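Local coordinates for protein beta-glucanase (Clostridium thermocellum, PDB 3WVJ) that hydrolyses mixed-linkage beta-1,3-1,4-glucans such as lichenan, acting as an endo-glucanase of glycoside hydrolase family 16, at residues M47-D52 against A206-V211; G75-R80 against Y149-R154. One frame throughout, in Å; residues are numbered along the deposited sequence.

Contact 1. Residues M47-D52 against A206-V211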
# COMPACT_ATOMS: atom_id res chain seq x y z
N MET A 47 0.77 6.06 -11.96
CA MET A 47 0.24 4.74 -12.01
C MET A 47 -1.15 4.85 -11.41
O MET A 47 -1.36 5.52 -10.36
CB MET A 47 1.16 3.81 -11.25
CG MET A 47 0.71 2.37 -11.26
SD MET A 47 -0.48 2.01 -9.93
CE MET A 47 0.60 1.75 -8.53
N ILE A 48 -2.14 4.24 -12.07
CA ILE A 48 -3.54 4.36 -11.63
C ILE A 48 -4.02 2.94 -11.24
O ILE A 48 -3.78 1.99 -11.96
CB ILE A 48 -4.36 5.02 -12.72
CG1 ILE A 48 -3.74 6.37 -12.97
CG2 ILE A 48 -5.79 5.22 -12.29
CD1 ILE A 48 -4.73 7.38 -13.39
N LEU A 49 -4.60 2.80 -10.04
CA LEU A 49 -5.31 1.60 -9.69
C LEU A 49 -6.78 1.92 -9.78
O LEU A 49 -7.23 2.92 -9.23
CB LEU A 49 -5.00 1.16 -8.22
CG LEU A 49 -3.55 0.83 -7.91
CD1 LEU A 49 -3.51 0.34 -6.43
CD2 LEU A 49 -3.05 -0.28 -8.81
N THR A 50 -7.53 1.09 -10.51
CA THR A 50 -8.95 1.36 -10.73
C THR A 50 -9.78 0.20 -10.23
O THR A 50 -9.61 -0.93 -10.69
CB THR A 50 -9.29 1.65 -12.21
OG1 THR A 50 -8.47 2.73 -12.66
CG2 THR A 50 -10.75 2.06 -12.36
N LEU A 51 -10.63 0.50 -9.25
CA LEU A 51 -11.60 -0.43 -8.70
C LEU A 51 -12.85 -0.21 -9.53
O LEU A 51 -13.33 0.93 -9.72
CB LEU A 51 -11.89 -0.08 -7.29
CG LEU A 51 -13.14 -0.67 -6.63
CD1 LEU A 51 -13.09 -2.18 -6.71
CD2 LEU A 51 -13.21 -0.25 -5.17
N ASP A 52 -13.34 -1.30 -10.06
CA ASP A 52 -14.44 -1.28 -11.00
C ASP A 52 -15.21 -2.59 -10.85
O ASP A 52 -14.73 -3.58 -10.24
CB ASP A 52 -13.94 -1.04 -12.42
CG ASP A 52 -15.04 -0.53 -13.36
OD1 ASP A 52 -16.17 -0.16 -12.95
OD2 ASP A 52 -14.78 -0.51 -14.55
N ALA A 206 -7.01 5.28 -7.24
CA ALA A 206 -5.95 5.85 -6.44
C ALA A 206 -4.82 6.04 -7.46
O ALA A 206 -4.63 5.22 -8.36
CB ALA A 206 -5.52 4.85 -5.34
N GLU A 207 -4.02 7.07 -7.25
CA GLU A 207 -2.96 7.44 -8.20
C GLU A 207 -1.64 7.61 -7.47
O GLU A 207 -1.58 8.06 -6.32
CB GLU A 207 -3.37 8.71 -8.91
CG GLU A 207 -4.83 8.75 -9.34
CD GLU A 207 -5.08 9.95 -10.23
OE1 GLU A 207 -4.15 10.76 -10.39
OE2 GLU A 207 -6.17 10.10 -10.80
N TYR A 208 -0.57 7.17 -8.10
CA TYR A 208 0.75 7.14 -7.46
C TYR A 208 1.71 7.80 -8.42
O TYR A 208 1.69 7.47 -9.57
CB TYR A 208 1.16 5.67 -7.22
CG TYR A 208 0.18 4.89 -6.31
CD1 TYR A 208 0.50 4.65 -4.97
CD2 TYR A 208 -1.07 4.43 -6.77
CE1 TYR A 208 -0.37 3.97 -4.14
CE2 TYR A 208 -1.97 3.79 -5.92
CZ TYR A 208 -1.58 3.53 -4.60
OH TYR A 208 -2.37 2.88 -3.68
N GLU A 209 2.59 8.67 -7.96
CA GLU A 209 3.62 9.24 -8.86
C GLU A 209 4.94 8.52 -8.78
O GLU A 209 5.66 8.43 -9.76
CB GLU A 209 3.88 10.72 -8.58
CG GLU A 209 2.65 11.60 -8.57
CD GLU A 209 3.04 13.04 -8.50
OE1 GLU A 209 4.27 13.30 -8.44
OE2 GLU A 209 2.14 13.91 -8.57
N TYR A 210 5.28 8.06 -7.58
CA TYR A 210 6.56 7.35 -7.40
C TYR A 210 6.58 6.48 -6.14
O TYR A 210 5.67 6.54 -5.31
CB TYR A 210 7.77 8.30 -7.40
CG TYR A 210 7.96 9.28 -6.23
CD1 TYR A 210 8.21 8.83 -4.92
CD2 TYR A 210 7.93 10.65 -6.45
CE1 TYR A 210 8.38 9.72 -3.87
CE2 TYR A 210 8.13 11.54 -5.42
CZ TYR A 210 8.36 11.07 -4.15
OH TYR A 210 8.56 11.96 -3.15
N VAL A 211 7.64 5.69 -6.06
CA VAL A 211 8.02 4.89 -4.91
C VAL A 211 9.55 4.94 -4.90
O VAL A 211 10.22 4.79 -5.97
CB VAL A 211 7.56 3.46 -5.12
CG1 VAL A 211 8.35 2.50 -4.24
CG2 VAL A 211 6.08 3.33 -4.86
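Met47 and Tyr208 face each other as a hydrogen-bonded pair of two antiparallel strands, and each uses both its backbone N-H and its carbonyl on the other. Met47 N donates a hydrogen bond to Tyr208 O at 2.9 Å, and Tyr208 N donates one back to Met47 O. Two residues along, Leu49 and Ala206 repeat the exchange; the straighter of its two bonds runs from Leu49 N to Ala206 O, with 167° at the hydrogen. Between these pairs Ile48 and Glu207 form a non-hydrogen-bonded pair, and Glu207 CA leans its hydrogen on Met47 O, which thus meets an N-H and a C-H together. The backbone of Ile48 bonds that of Thr41, and the backbone of Glu207 that of Lys82, so both strands are bonded on their far edges too.

On the buried face Met47 CE and Leu49 CD1 both approach the Tyr208 ring obliquely from the same side. Met47 CE touches Tyr208 CD2 at 3.6 Å, while its SD stands 5.0 Å from the centroid of the Tyr208 ring, a Met-aromatic contact. The thioether gets there because CG is anti to the backbone N (chi1 -179°) and the chain then folds at chi2 and chi3. Leu49 CD1 reaches Tyr208 CE2 at 3.8 Å, near the phenol OH, which is hydrogen-bonded to Ser92 O. On the other face Ile48 CD1 runs alongside the Glu207 carboxylate, 4.0 Å from OE2.

The chemistry is thus divided: backbone polarity is paired off within the sheet, the one buried hydroxyl is satisfied by Ser92, and sulfur, methyls and ring are left to pack the jelly-roll interior.

Contact 2. Residues G75-R80 against Y149-R154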
# COMPACT_ATOMS: atom_id res chain seq x y z
N GLY A 75 15.52 0.45 6.19
CA GLY A 75 15.71 1.69 5.43
C GLY A 75 14.42 2.49 5.30
O GLY A 75 13.41 2.17 5.97
N TYR A 76 14.46 3.51 4.43
CA TYR A 76 13.37 4.50 4.28
C TYR A 76 12.60 4.29 2.99
O TYR A 76 13.19 4.29 1.88
CB TYR A 76 13.87 5.95 4.40
CG TYR A 76 12.75 6.97 4.25
CD1 TYR A 76 11.66 7.01 5.17
CD2 TYR A 76 12.74 7.84 3.17
CE1 TYR A 76 10.64 7.93 5.02
CE2 TYR A 76 11.72 8.76 3.02
CZ TYR A 76 10.67 8.81 3.92
OH TYR A 76 9.67 9.77 3.70
N TYR A 77 11.29 4.08 3.15
CA TYR A 77 10.39 3.79 2.05
C TYR A 77 9.50 5.02 1.85
O TYR A 77 8.92 5.54 2.82
CB TYR A 77 9.52 2.58 2.35
CG TYR A 77 10.23 1.25 2.45
CD1 TYR A 77 10.04 0.25 1.47
CD2 TYR A 77 11.09 0.98 3.52
CE1 TYR A 77 10.68 -0.98 1.58
CE2 TYR A 77 11.71 -0.24 3.66
CZ TYR A 77 11.51 -1.22 2.69
OH TYR A 77 12.12 -2.43 2.85
N GLU A 78 9.40 5.50 0.61
CA GLU A 78 8.52 6.64 0.40
C GLU A 78 7.66 6.51 -0.83
O GLU A 78 8.15 6.11 -1.88
CB GLU A 78 9.34 7.93 0.33
CG GLU A 78 8.49 9.17 0.27
CD GLU A 78 9.34 10.43 0.25
OE1 GLU A 78 9.73 10.90 1.35
OE2 GLU A 78 9.59 10.96 -0.84
N VAL A 79 6.40 6.86 -0.69
CA VAL A 79 5.49 6.90 -1.80
C VAL A 79 4.99 8.34 -1.94
O VAL A 79 4.83 9.03 -0.94
CB VAL A 79 4.31 5.90 -1.58
CG1 VAL A 79 3.42 6.27 -0.36
CG2 VAL A 79 3.49 5.74 -2.83
N ARG A 80 4.73 8.80 -3.15
CA ARG A 80 3.93 10.00 -3.39
C ARG A 80 2.66 9.56 -4.13
O ARG A 80 2.75 8.88 -5.17
CB ARG A 80 4.72 11.05 -4.21
CG ARG A 80 3.84 12.21 -4.72
CD ARG A 80 4.68 13.26 -5.48
NE ARG A 80 4.91 14.29 -4.49
CZ ARG A 80 4.17 15.38 -4.34
NH1 ARG A 80 3.23 15.72 -5.21
NH2 ARG A 80 4.44 16.15 -3.32
N TYR A 149 4.32 10.04 1.65
CA TYR A 149 4.08 9.26 2.88
C TYR A 149 5.19 8.24 2.89
O TYR A 149 5.70 7.83 1.81
CB TYR A 149 2.75 8.50 2.86
CG TYR A 149 1.55 9.37 2.61
CD1 TYR A 149 0.87 9.99 3.67
CD2 TYR A 149 1.11 9.61 1.31
CE1 TYR A 149 -0.22 10.81 3.43
CE2 TYR A 149 0.04 10.42 1.08
CZ TYR A 149 -0.63 11.01 2.14
OH TYR A 149 -1.70 11.81 1.90
N GLY A 150 5.59 7.79 4.07
CA GLY A 150 6.77 6.92 4.12
C GLY A 150 6.99 6.38 5.51
O GLY A 150 6.34 6.84 6.44
N PHE A 151 7.91 5.40 5.63
CA PHE A 151 8.38 4.91 6.93
C PHE A 151 9.85 4.55 6.87
O PHE A 151 10.33 4.02 5.85
CB PHE A 151 7.58 3.71 7.39
CG PHE A 151 7.34 2.66 6.33
CD1 PHE A 151 8.22 1.57 6.18
CD2 PHE A 151 6.22 2.73 5.50
CE1 PHE A 151 8.01 0.58 5.23
CE2 PHE A 151 6.03 1.76 4.53
CZ PHE A 151 6.91 0.68 4.38
N GLU A 152 10.60 4.87 7.92
CA GLU A 152 11.94 4.31 8.07
C GLU A 152 11.73 3.10 8.95
O GLU A 152 11.30 3.21 10.10
CB GLU A 152 12.96 5.26 8.69
CG GLU A 152 14.39 4.65 8.68
CD GLU A 152 15.40 5.30 9.64
OE1 GLU A 152 15.04 5.69 10.76
OE2 GLU A 152 16.60 5.42 9.29
N TRP A 153 12.03 1.94 8.38
CA TRP A 153 11.99 0.66 9.04
C TRP A 153 13.37 0.26 9.48
O TRP A 153 14.33 0.21 8.67
CB TRP A 153 11.42 -0.38 8.09
CG TRP A 153 11.41 -1.81 8.56
CD1 TRP A 153 11.17 -2.31 9.87
CD2 TRP A 153 11.54 -3.00 7.72
NE1 TRP A 153 11.19 -3.70 9.87
CE2 TRP A 153 11.43 -4.17 8.62
CE3 TRP A 153 11.82 -3.20 6.36
CZ2 TRP A 153 11.57 -5.48 8.15
CZ3 TRP A 153 11.92 -4.51 5.90
CH2 TRP A 153 11.80 -5.62 6.76
N ARG A 154 13.48 -0.07 10.77
CA ARG A 154 14.74 -0.45 11.40
C ARG A 154 14.49 -1.64 12.33
O ARG A 154 13.34 -2.02 12.60
CB ARG A 154 15.38 0.73 12.14
CG ARG A 154 15.88 1.87 11.27
CD ARG A 154 17.22 1.54 10.60
NE ARG A 154 17.40 2.34 9.40
CZ ARG A 154 18.23 2.01 8.40
NH1 ARG A 154 18.95 0.87 8.49
NH2 ARG A 154 18.34 2.78 7.31
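Tyr77, paired with Phe151 through backbone hydrogen bonds between antiparallel strands, puts its ring on the same face of the sheet as its partner's. The planes are nearly parallel, 19° apart, but slid so far that the rings barely overlap, with centroids 5.0 Å apart. Tyr77 CB sits over one face of the Phe151 ring, 4.0 Å from its centroid, in a CH-pi contact. Phe151 reaches under its neighbour because CG is held between its own N and carbonyl carbon (chi1 46°). Farther out, the Tyr77 hydroxyl meets the indole of Trp153 at its edge, in plane, with OH 3.6 Å from CE3; that hydroxyl is hydrogen-bonded to Gly73 O.

Gly75 exchanges two backbone bonds with Trp153. At its phi of 136° a CB would be jammed against the carbonyl O of the residue before, which calls for glycine. The Arg154 guanidinium lays one face over this bare backbone, its NH2 3.4 Å from Gly75 CA and hydrogen-bonded to Pro215 O. Arg154 NE makes a salt bridge to Glu152 OE2, 3.2 Å away and met from above the carboxylate plane, while Glu152 OE1 is hydrogen-bonded to Tyr157 OH.

Tyr149 closes the other end. Its N and O both bond Val79, its CB lies 4.0 Å from Val79 CG1, and its ring meets Phe112 edge-to-face.

The face bearing Tyr77, Phe151 and Tyr149 packs on strands 89-97 and 106-113, through Phe93, Thr95, Ile108 and Ile110. Within its own layer the pair is flanked by strand 204-214 beside 75-82 and by strand 157-162 beside 147-154.

How the contacts relate
Strands 204-214 and 75-82 are neighbours, so contacts 1 and 2 belong to one continuous run of strands, 46-53, 204-214, 75-82, 147-154, with centres 18 Å apart. Along the chain, contact 2 is nested inside the loop that contact 1 closes. They meet at a classic beta bulge, where Glu209 and Tyr210 both face Arg80 and Glu209 N lies 2.8 Å from Arg80 O. Beside it, Tyr210 OH is hydrogen-bonded to Glu78 OE2 at 2.7 Å, and Val79 CG2 packs 3.8 Å from Tyr208 CD1. A bound bis-tris propane molecule lies about 10 Å from the Leu49 side chain and about 12 Å from that of Phe151, so neither contact touches it.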